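Local coordinates for protein blood group a-and b-cleaving endo-beta-galactosidase (Streptococcus pneumoniae, PDB 2YGL) that probably binds blood group antigen glycans through tandem carbohydrate-binding modules attached to a family 98 glycoside hydrolase that cleaves A and B antigens, at residues 228-233 against 312-317; 269-274 against 338-343; 286-291 against 330-335. One frame throughout, in Å; residues are numbered along the deposited sequence.

Contact 1 of 3, residues 228-233 against 312-317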
ATOM      1  N   ILE A 228      14.640 -24.565  -4.730  1.00 19.18           N
ATOM      2  CA  ILE A 228      13.620 -24.810  -3.714  1.00 19.50           C
ATOM      3  C   ILE A 228      12.246 -24.895  -4.384  1.00 19.91           C
ATOM      4  O   ILE A 228      11.924 -24.087  -5.256  1.00 19.86           O
ATOM      5  CB  ILE A 228      13.656 -23.704  -2.624  1.00 19.55           C
ATOM      6  CG1 ILE A 228      14.836 -23.942  -1.676  1.00 19.16           C
ATOM      7  CG2 ILE A 228      12.332 -23.627  -1.855  1.00 19.15           C
ATOM      8  CD1 ILE A 228      15.269 -22.717  -0.895  1.00 18.64           C
ATOM      9  N   LYS A 229      11.459 -25.893  -3.994  1.00 20.40           N
ATOM     10  CA  LYS A 229      10.145 -26.117  -4.587  1.00 21.06           C
ATOM     11  C   LYS A 229       9.112 -26.388  -3.500  1.00 21.40           C
ATOM     12  O   LYS A 229       9.334 -27.211  -2.612  1.00 21.28           O
ATOM     13  CB  LYS A 229      10.202 -27.278  -5.588  1.00 20.96           C
ATOM     14  CG  LYS A 229       9.040 -27.324  -6.580  1.00 21.54           C
ATOM     15  CD  LYS A 229       9.073 -28.589  -7.449  1.00 21.78           C
ATOM     16  CE  LYS A 229      10.181 -28.540  -8.498  1.00 21.86           C
ATOM     17  NZ  LYS A 229      10.280 -29.810  -9.279  1.00 22.88           N
ATOM     18  N   LEU A 230       7.985 -25.687  -3.585  1.00 22.08           N
ATOM     19  CA  LEU A 230       6.924 -25.777  -2.588  1.00 22.84           C
ATOM     20  C   LEU A 230       5.542 -25.923  -3.223  1.00 23.72           C
ATOM     21  O   LEU A 230       5.367 -25.653  -4.412  1.00 23.65           O
ATOM     22  CB  LEU A 230       6.946 -24.531  -1.693  1.00 22.74           C
ATOM     23  CG  LEU A 230       8.038 -24.462  -0.623  1.00 22.29           C
ATOM     24  CD1 LEU A 230       8.154 -23.057  -0.051  1.00 21.86           C
ATOM     25  CD2 LEU A 230       7.742 -25.469   0.472  1.00 21.35           C
ATOM     26  N   LEU A 231       4.572 -26.369  -2.427  1.00 24.71           N
ATOM     27  CA  LEU A 231       3.168 -26.325  -2.820  1.00 25.89           C
ATOM     28  C   LEU A 231       2.595 -24.965  -2.460  1.00 26.61           C
ATOM     29  O   LEU A 231       2.579 -24.582  -1.288  1.00 26.64           O
ATOM     30  CB  LEU A 231       2.350 -27.415  -2.120  1.00 25.88           C
ATOM     31  CG  LEU A 231       2.171 -28.797  -2.750  1.00 26.49           C
ATOM     32  CD1 LEU A 231       1.234 -29.626  -1.880  1.00 26.55           C
ATOM     33  CD2 LEU A 231       1.629 -28.714  -4.179  1.00 26.76           C
ATOM     34  N   ILE A 232       2.152 -24.233  -3.477  1.00 27.52           N
ATOM     35  CA  ILE A 232       1.437 -22.979  -3.278  1.00 28.47           C
ATOM     36  C   ILE A 232       0.037 -23.170  -3.853  1.00 29.05           C
ATOM     37  O   ILE A 232      -0.120 -23.389  -5.059  1.00 29.14           O
ATOM     38  CB  ILE A 232       2.140 -21.771  -3.964  1.00 28.37           C
ATOM     39  CG1 ILE A 232       3.642 -21.710  -3.621  1.00 28.65           C
ATOM     40  CG2 ILE A 232       1.417 -20.457  -3.628  1.00 28.75           C
ATOM     41  CD1 ILE A 232       3.984 -21.323  -2.178  1.00 28.40           C
ATOM     42  N   ASP A 233      -0.966 -23.110  -2.976  1.00 29.84           N
ATOM     43  CA  ASP A 233      -2.371 -23.348  -3.340  1.00 30.60           C
ATOM     44  C   ASP A 233      -2.555 -24.644  -4.138  1.00 30.78           C
ATOM     45  O   ASP A 233      -3.219 -24.659  -5.178  1.00 31.01           O
ATOM     46  CB  ASP A 233      -2.958 -22.143  -4.097  1.00 30.77           C
ATOM     47  CG  ASP A 233      -3.051 -20.893  -3.233  1.00 31.66           C
ATOM     48  OD1 ASP A 233      -3.640 -20.960  -2.131  1.00 32.91           O
ATOM     49  OD2 ASP A 233      -2.545 -19.835  -3.664  1.00 33.04           O
ATOM     50  N   THR A 312       0.840 -30.205   3.044  1.00 23.15           N
ATOM     51  CA  THR A 312       0.375 -28.885   3.474  1.00 22.97           C
ATOM     52  C   THR A 312       0.933 -27.796   2.556  1.00 22.99           C
ATOM     53  O   THR A 312       2.146 -27.734   2.319  1.00 22.62           O
ATOM     54  CB  THR A 312       0.762 -28.585   4.945  1.00 22.90           C
ATOM     55  OG1 THR A 312       0.313 -29.650   5.790  1.00 22.68           O
ATOM     56  CG2 THR A 312       0.143 -27.272   5.423  1.00 22.79           C
ATOM     57  N   SER A 313       0.038 -26.960   2.027  1.00 22.96           N
ATOM     58  CA  SER A 313       0.434 -25.794   1.237  1.00 23.15           C
ATOM     59  C   SER A 313       1.335 -24.885   2.061  1.00 22.85           C
ATOM     60  O   SER A 313       1.057 -24.624   3.233  1.00 22.61           O
ATOM     61  CB  SER A 313      -0.792 -25.013   0.752  1.00 23.22           C
ATOM     62  OG  SER A 313      -1.359 -25.606  -0.405  1.00 24.18           O
ATOM     63  N   ALA A 314       2.421 -24.423   1.446  1.00 22.71           N
ATOM     64  CA  ALA A 314       3.367 -23.526   2.103  1.00 22.73           C
ATOM     65  C   ALA A 314       2.667 -22.235   2.514  1.00 22.70           C
ATOM     66  O   ALA A 314       1.868 -21.691   1.749  1.00 22.74           O
ATOM     67  CB  ALA A 314       4.550 -23.229   1.183  1.00 22.64           C
ATOM     68  N   PHE A 315       2.952 -21.760   3.724  1.00 22.73           N
ATOM     69  CA  PHE A 315       2.309 -20.549   4.245  1.00 22.75           C
ATOM     70  C   PHE A 315       3.202 -19.316   4.132  1.00 22.74           C
ATOM     71  O   PHE A 315       4.430 -19.420   4.195  1.00 22.58           O
ATOM     72  CB  PHE A 315       1.816 -20.748   5.689  1.00 22.71           C
ATOM     73  CG  PHE A 315       2.864 -21.271   6.636  1.00 22.91           C
ATOM     74  CD1 PHE A 315       3.032 -22.640   6.822  1.00 22.68           C
ATOM     75  CD2 PHE A 315       3.664 -20.395   7.363  1.00 22.91           C
ATOM     76  CE1 PHE A 315       3.993 -23.130   7.700  1.00 22.75           C
ATOM     77  CE2 PHE A 315       4.630 -20.875   8.246  1.00 23.03           C
ATOM     78  CZ  PHE A 315       4.795 -22.247   8.413  1.00 23.04           C
ATOM     79  N   LEU A 316       2.572 -18.154   3.957  1.00 22.69           N
ATOM     80  CA  LEU A 316       3.296 -16.890   3.887  1.00 22.74           C
ATOM     81  C   LEU A 316       3.581 -16.352   5.282  1.00 22.77           C
ATOM     82  O   LEU A 316       2.666 -16.171   6.088  1.00 22.63           O
ATOM     83  CB  LEU A 316       2.525 -15.851   3.060  1.00 22.75           C
ATOM     84  CG  LEU A 316       3.134 -14.444   2.915  1.00 23.00           C
ATOM     85  CD1 LEU A 316       4.523 -14.470   2.269  1.00 23.01           C
ATOM     86  CD2 LEU A 316       2.205 -13.524   2.136  1.00 22.98           C
ATOM     87  N   VAL A 317       4.861 -16.119   5.558  1.00 22.83           N
ATOM     88  CA  VAL A 317       5.280 -15.438   6.776  1.00 22.81           C
ATOM     89  C   VAL A 317       5.656 -14.010   6.401  1.00 22.93           C
ATOM     90  O   VAL A 317       6.574 -13.783   5.608  1.00 22.82           O
ATOM     91  CB  VAL A 317       6.473 -16.141   7.468  1.00 22.75           C
ATOM     92  CG1 VAL A 317       6.954 -15.328   8.666  1.00 22.71           C
ATOM     93  CG2 VAL A 317       6.087 -17.544   7.904  1.00 22.59           C
TER
HETATM   94  O   HOH W   1       0.130 -21.722  -0.349  1.00 37.40           O
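T312 meets the hairpin strand 228-232 through its carbonyl end: its O lies 4.5 Å from CB of L231, a loose approach, while its hydroxyl is turned to the backbone N of K309. Here a two-stranded antiparallel hairpin, 228-232 with 235-239, is laid against the lead-in to strand 315-320 of a CBM51 β-sandwich. S313 comes next, its CA opposite that of L231. With chi1 at -81°, OG swings away from the carbonyl carbon and stands 3.6 Å from N of D233; this is no hydrogen bond, and the hydroxyl is paired instead with N of G234, so a small polar side chain suits the place beside the hairpin turn. A314 then makes the one direct hydrogen bond of the contact: its N gives to O of L231 at 2.7 Å, the N-H...O angle being 157° and the approach nearly along the C=O axis. Its methyl is the wedge between two aliphatic chains. CD1 of L230 reaches CB of A314 at 3.8 Å, and CD1 of I232 reaches the same CB at 3.9 Å. I232 leaves its backbone on the far side, yet its ethyl branch folds back to make that touch. The short alanine side chain suits a backbone held this near to L231. Beyond it, F315 turns off to pair with V269. On the polar side one water accepts from N of D233 and donates to O of A314, which lies 2.7 Å from it.

Contact 2 of 3, residues 269-274 against 338-343; sequences VGIDRS and TWADEL
V269 and L343 make the tight apolar end of the contact, CG1 of V269 meeting CD2 of L343 at 4.0 Å as the two side chains cross at a slant. With CG anti to the backbone N (chi1 -169°), the L343 chain leans toward V269. The ethyl end of I271 rests against the carbonyl of A340, CD1 to O 3.8 Å, while its CG2 faces the methyl of A340. Branched aliphatics suit this buried side, where I285 also touches both I271 and L343. In backbone register I271 and L343 are an antiparallel non-hydrogen-bonded pair, joining strand 262-271 to the start of strand 343-352 in one sheet of the β-sandwich; two inverse gamma turns, centred on A340 and E342, bend the incoming loop. E342 O accepts from N of D272 at 3.1 Å, an almost straight bond of 171°. The carboxylates of D272 and E342 are buried too, but held by polar partners. D272 forms an Asx turn, OD1 taking N of S274 at 3.0 Å and, from the opposite face of the carboxylate, OG of S274. OD2 of D272 receives N of K229, and OE2 of E342 bonds T218. The loose side lies at exposed S274, whose OG a water bridges to OE1 of E342, 3.0 Å from that water.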
ATOM      1  N   VAL A 269       6.972 -20.618   3.646  1.00 17.58           N
ATOM      2  CA  VAL A 269       7.535 -21.670   4.495  1.00 17.25           C
ATOM      3  C   VAL A 269       6.771 -22.979   4.312  1.00 17.08           C
ATOM      4  O   VAL A 269       5.541 -23.006   4.403  1.00 16.78           O
ATOM      5  CB  VAL A 269       7.525 -21.275   6.007  1.00 17.27           C
ATOM      6  CG1 VAL A 269       8.190 -22.353   6.863  1.00 17.30           C
ATOM      7  CG2 VAL A 269       8.216 -19.940   6.232  1.00 17.43           C
ATOM      8  N   GLY A 270       7.511 -24.056   4.060  1.00 16.92           N
ATOM      9  CA  GLY A 270       6.938 -25.398   3.975  1.00 16.55           C
ATOM     10  C   GLY A 270       8.002 -26.459   3.781  1.00 16.40           C
ATOM     11  O   GLY A 270       9.195 -26.185   3.905  1.00 16.24           O
ATOM     12  N   ILE A 271       7.561 -27.674   3.466  1.00 16.24           N
ATOM     13  CA  ILE A 271       8.464 -28.797   3.244  1.00 16.16           C
ATOM     14  C   ILE A 271       8.769 -28.931   1.753  1.00 16.19           C
ATOM     15  O   ILE A 271       7.854 -28.975   0.926  1.00 16.09           O
ATOM     16  CB  ILE A 271       7.867 -30.108   3.806  1.00 16.19           C
ATOM     17  CG1 ILE A 271       7.682 -29.988   5.323  1.00 16.23           C
ATOM     18  CG2 ILE A 271       8.749 -31.304   3.467  1.00 15.84           C
ATOM     19  CD1 ILE A 271       6.523 -30.782   5.870  1.00 15.99           C
ATOM     20  N   ASP A 272      10.056 -28.987   1.416  1.00 16.32           N
ATOM     21  CA  ASP A 272      10.475 -29.087   0.017  1.00 16.75           C
ATOM     22  C   ASP A 272       9.926 -30.354  -0.629  1.00 16.93           C
ATOM     23  O   ASP A 272       9.871 -31.412   0.005  1.00 16.80           O
ATOM     24  CB  ASP A 272      11.999 -29.031  -0.118  1.00 16.61           C
ATOM     25  CG  ASP A 272      12.447 -28.737  -1.545  1.00 16.83           C
ATOM     26  OD1 ASP A 272      12.581 -29.688  -2.345  1.00 16.85           O
ATOM     27  OD2 ASP A 272      12.647 -27.549  -1.873  1.00 16.15           O
ATOM     28  N   ARG A 273       9.514 -30.228  -1.888  1.00 17.21           N
ATOM     29  CA  ARG A 273       8.893 -31.327  -2.629  1.00 17.59           C
ATOM     30  C   ARG A 273       9.804 -32.552  -2.783  1.00 17.64           C
ATOM     31  O   ARG A 273       9.320 -33.666  -2.987  1.00 17.80           O
ATOM     32  CB  ARG A 273       8.403 -30.845  -4.005  1.00 17.65           C
ATOM     33  CG  ARG A 273       7.443 -29.643  -3.970  1.00 18.05           C
ATOM     34  CD  ARG A 273       6.217 -29.885  -3.086  1.00 19.22           C
ATOM     35  NE  ARG A 273       5.344 -30.929  -3.618  1.00 19.58           N
ATOM     36  CZ  ARG A 273       4.449 -31.609  -2.904  1.00 20.20           C
ATOM     37  NH1 ARG A 273       4.293 -31.375  -1.606  1.00 19.52           N
ATOM     38  NH2 ARG A 273       3.704 -32.536  -3.495  1.00 20.79           N
ATOM     39  N   SER A 274      11.112 -32.339  -2.667  1.00 17.84           N
ATOM     40  CA  SER A 274      12.102 -33.401  -2.826  1.00 18.19           C
ATOM     41  C   SER A 274      12.274 -34.260  -1.575  1.00 18.25           C
ATOM     42  O   SER A 274      12.981 -35.266  -1.606  1.00 18.19           O
ATOM     43  CB  SER A 274      13.455 -32.805  -3.229  1.00 18.37           C
ATOM     44  OG  SER A 274      14.010 -32.034  -2.171  1.00 18.89           O
ATOM     45  N   THR A 338       8.728 -38.753  11.610  1.00 29.00           N
ATOM     46  CA  THR A 338       8.826 -39.000  10.164  1.00 28.88           C
ATOM     47  C   THR A 338      10.156 -38.506   9.565  1.00 28.63           C
ATOM     48  O   THR A 338      11.060 -38.096  10.298  1.00 28.75           O
ATOM     49  CB  THR A 338       7.642 -38.356   9.395  1.00 28.89           C
ATOM     50  OG1 THR A 338       7.645 -36.939   9.607  1.00 29.42           O
ATOM     51  CG2 THR A 338       6.300 -38.928   9.852  1.00 29.01           C
ATOM     52  N   TRP A 339      10.264 -38.555   8.235  1.00 28.15           N
ATOM     53  CA  TRP A 339      11.469 -38.118   7.519  1.00 27.62           C
ATOM     54  C   TRP A 339      11.345 -36.747   6.851  1.00 27.00           C
ATOM     55  O   TRP A 339      12.360 -36.154   6.467  1.00 27.06           O
ATOM     56  CB  TRP A 339      11.857 -39.128   6.439  1.00 27.75           C
ATOM     57  CG  TRP A 339      12.293 -40.464   6.933  1.00 28.27           C
ATOM     58  CD1 TRP A 339      13.161 -40.724   7.957  1.00 28.59           C
ATOM     59  CD2 TRP A 339      11.919 -41.733   6.390  1.00 28.42           C
ATOM     60  NE1 TRP A 339      13.332 -42.080   8.096  1.00 28.82           N
ATOM     61  CE2 TRP A 339      12.581 -42.723   7.147  1.00 28.30           C
ATOM     62  CE3 TRP A 339      11.076 -42.131   5.343  1.00 28.65           C
ATOM     63  CZ2 TRP A 339      12.430 -44.089   6.891  1.00 28.62           C
ATOM     64  CZ3 TRP A 339      10.929 -43.488   5.086  1.00 28.67           C
ATOM     65  CH2 TRP A 339      11.601 -44.450   5.860  1.00 28.66           C
ATOM     66  N   ALA A 340      10.117 -36.258   6.691  1.00 26.05           N
ATOM     67  CA  ALA A 340       9.872 -35.003   5.979  1.00 25.32           C
ATOM     68  C   ALA A 340      10.187 -33.773   6.838  1.00 24.79           C
ATOM     69  O   ALA A 340       9.301 -32.969   7.145  1.00 24.52           O
ATOM     70  CB  ALA A 340       8.438 -34.957   5.453  1.00 25.28           C
ATOM     71  N   ASP A 341      11.458 -33.640   7.216  1.00 24.04           N
ATOM     72  CA  ASP A 341      11.921 -32.517   8.036  1.00 23.50           C
ATOM     73  C   ASP A 341      12.743 -31.501   7.232  1.00 22.81           C
ATOM     74  O   ASP A 341      13.419 -30.642   7.802  1.00 22.55           O
ATOM     75  CB  ASP A 341      12.705 -33.019   9.262  1.00 23.60           C
ATOM     76  CG  ASP A 341      13.791 -34.026   8.906  1.00 24.32           C
ATOM     77  OD1 ASP A 341      14.224 -34.086   7.735  1.00 25.27           O
ATOM     78  OD2 ASP A 341      14.225 -34.766   9.813  1.00 25.80           O
ATOM     79  N   GLU A 342      12.658 -31.603   5.906  1.00 22.11           N
ATOM     80  CA  GLU A 342      13.392 -30.730   4.990  1.00 21.35           C
ATOM     81  C   GLU A 342      12.652 -29.407   4.805  1.00 20.66           C
ATOM     82  O   GLU A 342      12.050 -29.157   3.754  1.00 20.87           O
ATOM     83  CB  GLU A 342      13.586 -31.425   3.636  1.00 21.43           C
ATOM     84  CG  GLU A 342      14.462 -32.677   3.671  1.00 21.93           C
ATOM     85  CD  GLU A 342      15.939 -32.381   3.443  1.00 22.33           C
ATOM     86  OE1 GLU A 342      16.265 -31.528   2.589  1.00 22.65           O
ATOM     87  OE2 GLU A 342      16.778 -33.018   4.111  1.00 22.42           O
ATOM     88  N   LEU A 343      12.695 -28.565   5.833  1.00 19.68           N
ATOM     89  CA  LEU A 343      12.015 -27.274   5.807  1.00 18.95           C
ATOM     90  C   LEU A 343      12.785 -26.292   4.928  1.00 18.42           C
ATOM     91  O   LEU A 343      14.001 -26.157   5.046  1.00 18.08           O
ATOM     92  CB  LEU A 343      11.842 -26.723   7.233  1.00 18.74           C
ATOM     93  CG  LEU A 343      10.937 -25.504   7.464  1.00 19.12           C
ATOM     94  CD1 LEU A 343      10.325 -25.521   8.858  1.00 19.08           C
ATOM     95  CD2 LEU A 343      11.683 -24.191   7.236  1.00 19.16           C
TER
HETATM   96  O   HOH W   2      14.950 -32.866   0.241  1.00 39.64           O

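Contact 3 of 3, residues 286-291 against 330-335; sequences QKFEVV and LKSYSG
K287 lays its aliphatic chain over one face of the Y333 ring, with CE 3.5 Å from the ring centroid and almost on the normal. Its CG sits between backbone N and carbonyl carbon (chi1 58°), and the extended chain beyond then runs across the ring. NZ follows at 4.4 Å from the centroid, a cation-pi contact, and also makes a weak salt bridge with OE2 of E289. Lysine suits the place, offering both methylenes and charge to one ring. The other carboxylate oxygen, OE1 of E289, accepts the Y333 hydroxyl at 2.9 Å from OH, met 48° out of the carboxylate plane. A water links that same OE1 to NZ of K331, so the glutamate draws on two lysines and a tyrosine, which would probably favour its charged form.

The backbones form an antiparallel β-sheet pair. E289 and K331 exchange two bonds, N of K331 to O of E289 and N of E289 to O of K331, each 2.8 Å. Next, N of Y333 gives to O of K287 at 3.0 Å. Y333 O accepts from N of Q286, bent to 143°; Q286 and K287 together oppose Y333 in a classic β bulge. The Q286 amide oxygen OE1 accepts from two waters, one of which also donates to O of S334 and the other to O of G335.

The reverse side is largely apolar. F288 and L330 run side by side, CZ to CB 4.0 Å, and V290 meets CD2 of L330, while OG of S332 sits at the F288 ring edge. This side packs on F265 and V269 of strand 262-271 and L345 of strand 343-352, whereas within their own sheet the two strands lie between strands 251-256 and 295-299.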
ATOM      1  N   GLN A 286       6.667 -29.642  13.267  1.00 18.05           N
ATOM      2  CA  GLN A 286       5.842 -29.233  14.402  1.00 18.22           C
ATOM      3  C   GLN A 286       5.478 -27.746  14.367  1.00 18.25           C
ATOM      4  O   GLN A 286       4.306 -27.392  14.517  1.00 18.40           O
ATOM      5  CB  GLN A 286       6.490 -29.609  15.738  1.00 18.32           C
ATOM      6  CG  GLN A 286       5.464 -29.857  16.853  1.00 18.74           C
ATOM      7  CD  GLN A 286       4.530 -31.025  16.542  1.00 19.70           C
ATOM      8  OE1 GLN A 286       4.974 -32.162  16.368  1.00 20.06           O
ATOM      9  NE2 GLN A 286       3.233 -30.744  16.464  1.00 19.69           N
ATOM     10  N   LYS A 287       6.482 -26.888  14.177  1.00 18.21           N
ATOM     11  CA  LYS A 287       6.276 -25.437  14.102  1.00 18.30           C
ATOM     12  C   LYS A 287       7.504 -24.694  13.572  1.00 18.21           C
ATOM     13  O   LYS A 287       8.623 -25.216  13.605  1.00 18.17           O
ATOM     14  CB  LYS A 287       5.870 -24.859  15.471  1.00 18.32           C
ATOM     15  CG  LYS A 287       6.873 -25.128  16.586  1.00 18.77           C
ATOM     16  CD  LYS A 287       6.540 -24.375  17.864  1.00 18.78           C
ATOM     17  CE  LYS A 287       7.497 -24.784  18.972  1.00 19.44           C
ATOM     18  NZ  LYS A 287       7.286 -24.028  20.235  1.00 20.09           N
ATOM     19  N   PHE A 288       7.276 -23.473  13.095  1.00 18.19           N
ATOM     20  CA  PHE A 288       8.345 -22.563  12.688  1.00 18.25           C
ATOM     21  C   PHE A 288       8.194 -21.234  13.424  1.00 18.37           C
ATOM     22  O   PHE A 288       7.087 -20.699  13.518  1.00 18.67           O
ATOM     23  CB  PHE A 288       8.318 -22.330  11.173  1.00 18.17           C
ATOM     24  CG  PHE A 288       9.317 -21.304  10.695  1.00 18.06           C
ATOM     25  CD1 PHE A 288      10.666 -21.631  10.565  1.00 18.06           C
ATOM     26  CD2 PHE A 288       8.907 -20.010  10.375  1.00 17.82           C
ATOM     27  CE1 PHE A 288      11.594 -20.684  10.125  1.00 17.82           C
ATOM     28  CE2 PHE A 288       9.824 -19.058   9.933  1.00 17.81           C
ATOM     29  CZ  PHE A 288      11.169 -19.396   9.808  1.00 17.86           C
ATOM     30  N   GLU A 289       9.309 -20.710  13.929  1.00 18.25           N
ATOM     31  CA  GLU A 289       9.315 -19.455  14.680  1.00 18.33           C
ATOM     32  C   GLU A 289      10.275 -18.418  14.108  1.00 18.31           C
ATOM     33  O   GLU A 289      11.387 -18.750  13.695  1.00 17.99           O
ATOM     34  CB  GLU A 289       9.707 -19.701  16.134  1.00 18.30           C
ATOM     35  CG  GLU A 289       8.671 -20.417  16.977  1.00 18.64           C
ATOM     36  CD  GLU A 289       9.197 -20.749  18.364  1.00 18.55           C
ATOM     37  OE1 GLU A 289      10.433 -20.720  18.569  1.00 18.65           O
ATOM     38  OE2 GLU A 289       8.373 -21.046  19.248  1.00 18.57           O
ATOM     39  N   VAL A 290       9.830 -17.163  14.090  1.00 18.38           N
ATOM     40  CA  VAL A 290      10.721 -16.027  13.878  1.00 18.50           C
ATOM     41  C   VAL A 290      10.907 -15.347  15.231  1.00 18.70           C
ATOM     42  O   VAL A 290       9.933 -14.957  15.883  1.00 18.73           O
ATOM     43  CB  VAL A 290      10.179 -15.033  12.827  1.00 18.54           C
ATOM     44  CG1 VAL A 290      11.178 -13.895  12.593  1.00 18.47           C
ATOM     45  CG2 VAL A 290       9.882 -15.747  11.516  1.00 18.47           C
ATOM     46  N   VAL A 291      12.160 -15.228  15.655  1.00 18.80           N
ATOM     47  CA  VAL A 291      12.483 -14.758  16.999  1.00 18.93           C
ATOM     48  C   VAL A 291      13.367 -13.511  16.931  1.00 19.15           C
ATOM     49  O   VAL A 291      14.460 -13.547  16.361  1.00 19.11           O
ATOM     50  CB  VAL A 291      13.175 -15.871  17.833  1.00 19.02           C
ATOM     51  CG1 VAL A 291      13.291 -15.469  19.290  1.00 18.81           C
ATOM     52  CG2 VAL A 291      12.413 -17.197  17.715  1.00 18.84           C
ATOM     53  N   LEU A 330      15.694 -17.813  13.164  1.00 17.86           N
ATOM     54  CA  LEU A 330      14.669 -18.574  12.458  1.00 17.64           C
ATOM     55  C   LEU A 330      14.714 -20.018  12.944  1.00 17.71           C
ATOM     56  O   LEU A 330      15.679 -20.737  12.679  1.00 17.70           O
ATOM     57  CB  LEU A 330      14.896 -18.496  10.945  1.00 17.42           C
ATOM     58  CG  LEU A 330      15.105 -17.102  10.341  1.00 16.87           C
ATOM     59  CD1 LEU A 330      15.433 -17.218   8.866  1.00 16.27           C
ATOM     60  CD2 LEU A 330      13.888 -16.191  10.554  1.00 16.44           C
ATOM     61  N   LYS A 331      13.673 -20.431  13.661  1.00 17.78           N
ATOM     62  CA  LYS A 331      13.696 -21.700  14.398  1.00 17.97           C
ATOM     63  C   LYS A 331      12.731 -22.731  13.824  1.00 17.99           C
ATOM     64  O   LYS A 331      11.542 -22.454  13.648  1.00 17.92           O
ATOM     65  CB  LYS A 331      13.415 -21.465  15.887  1.00 17.98           C
ATOM     66  CG  LYS A 331      14.381 -20.498  16.558  1.00 18.29           C
ATOM     67  CD  LYS A 331      14.211 -20.503  18.064  1.00 19.25           C
ATOM     68  CE  LYS A 331      15.205 -19.564  18.726  1.00 20.06           C
ATOM     69  NZ  LYS A 331      15.050 -19.558  20.205  1.00 20.94           N
ATOM     70  N   SER A 332      13.260 -23.920  13.543  1.00 18.14           N
ATOM     71  CA  SER A 332      12.500 -24.995  12.911  1.00 18.43           C
ATOM     72  C   SER A 332      12.407 -26.212  13.824  1.00 18.72           C
ATOM     73  O   SER A 332      13.427 -26.763  14.246  1.00 18.58           O
ATOM     74  CB  SER A 332      13.138 -25.391  11.575  1.00 18.32           C
ATOM     75  OG  SER A 332      13.306 -24.262  10.741  1.00 18.04           O
ATOM     76  N   TYR A 333      11.175 -26.622  14.111  1.00 19.14           N
ATOM     77  CA  TYR A 333      10.907 -27.706  15.049  1.00 19.77           C
ATOM     78  C   TYR A 333      10.400 -28.955  14.337  1.00 20.51           C
ATOM     79  O   TYR A 333       9.365 -28.935  13.665  1.00 20.28           O
ATOM     80  CB  TYR A 333       9.901 -27.262  16.112  1.00 19.46           C
ATOM     81  CG  TYR A 333      10.392 -26.157  17.024  1.00 18.92           C
ATOM     82  CD1 TYR A 333      10.387 -24.823  16.606  1.00 18.37           C
ATOM     83  CD2 TYR A 333      10.838 -26.442  18.316  1.00 18.29           C
ATOM     84  CE1 TYR A 333      10.824 -23.802  17.445  1.00 18.21           C
ATOM     85  CE2 TYR A 333      11.277 -25.428  19.166  1.00 18.22           C
ATOM     86  CZ  TYR A 333      11.267 -24.109  18.721  1.00 18.03           C
ATOM     87  OH  TYR A 333      11.699 -23.103  19.551  1.00 17.29           O
ATOM     88  N   SER A 334      11.150 -30.041  14.500  1.00 21.67           N
ATOM     89  CA  SER A 334      10.858 -31.316  13.857  1.00 23.02           C
ATOM     90  C   SER A 334       9.619 -31.999  14.438  1.00 23.71           C
ATOM     91  O   SER A 334       9.322 -31.862  15.627  1.00 23.78           O
ATOM     92  CB  SER A 334      12.074 -32.237  13.985  1.00 22.94           C
ATOM     93  OG  SER A 334      11.866 -33.458  13.307  1.00 24.28           O
ATOM     94  N   GLY A 335       8.902 -32.729  13.585  1.00 24.69           N
ATOM     95  CA  GLY A 335       7.762 -33.551  14.008  1.00 25.92           C
ATOM     96  C   GLY A 335       8.200 -34.812  14.739  1.00 26.76           C
ATOM     97  O   GLY A 335       7.424 -35.405  15.489  1.00 26.99           O
TER
HETATM   98  O   HOH W   3       4.429 -34.917  16.290  1.00 23.82           O
HETATM   99  O   HOH W   4       7.571 -32.430  17.699  1.00 40.49           O
HETATM  100  O   HOH W   5      12.141 -19.358  20.604  1.00 18.55           O

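All three contacts lie in the second of the two tandem modules, within 11 to 15 Å of one another between centres. Contacts 1 and 2 both reach one sheet, in which strand 262-271 neighbours strand 315-320, while strand 228-232 stands outside it in its own two-stranded hairpin and reaches the loop after strand 262-271. Contact 3 belongs to the opposing five-stranded sheet, and its apolar side meets contact 2 through V269 and L343, and contact 1 through V317 against V290. Along the chain, contact 3 is nested within the loop closed by contact 2, while contact 1 interleaves with both. Distant parts of the sequence thus close one β-sandwich.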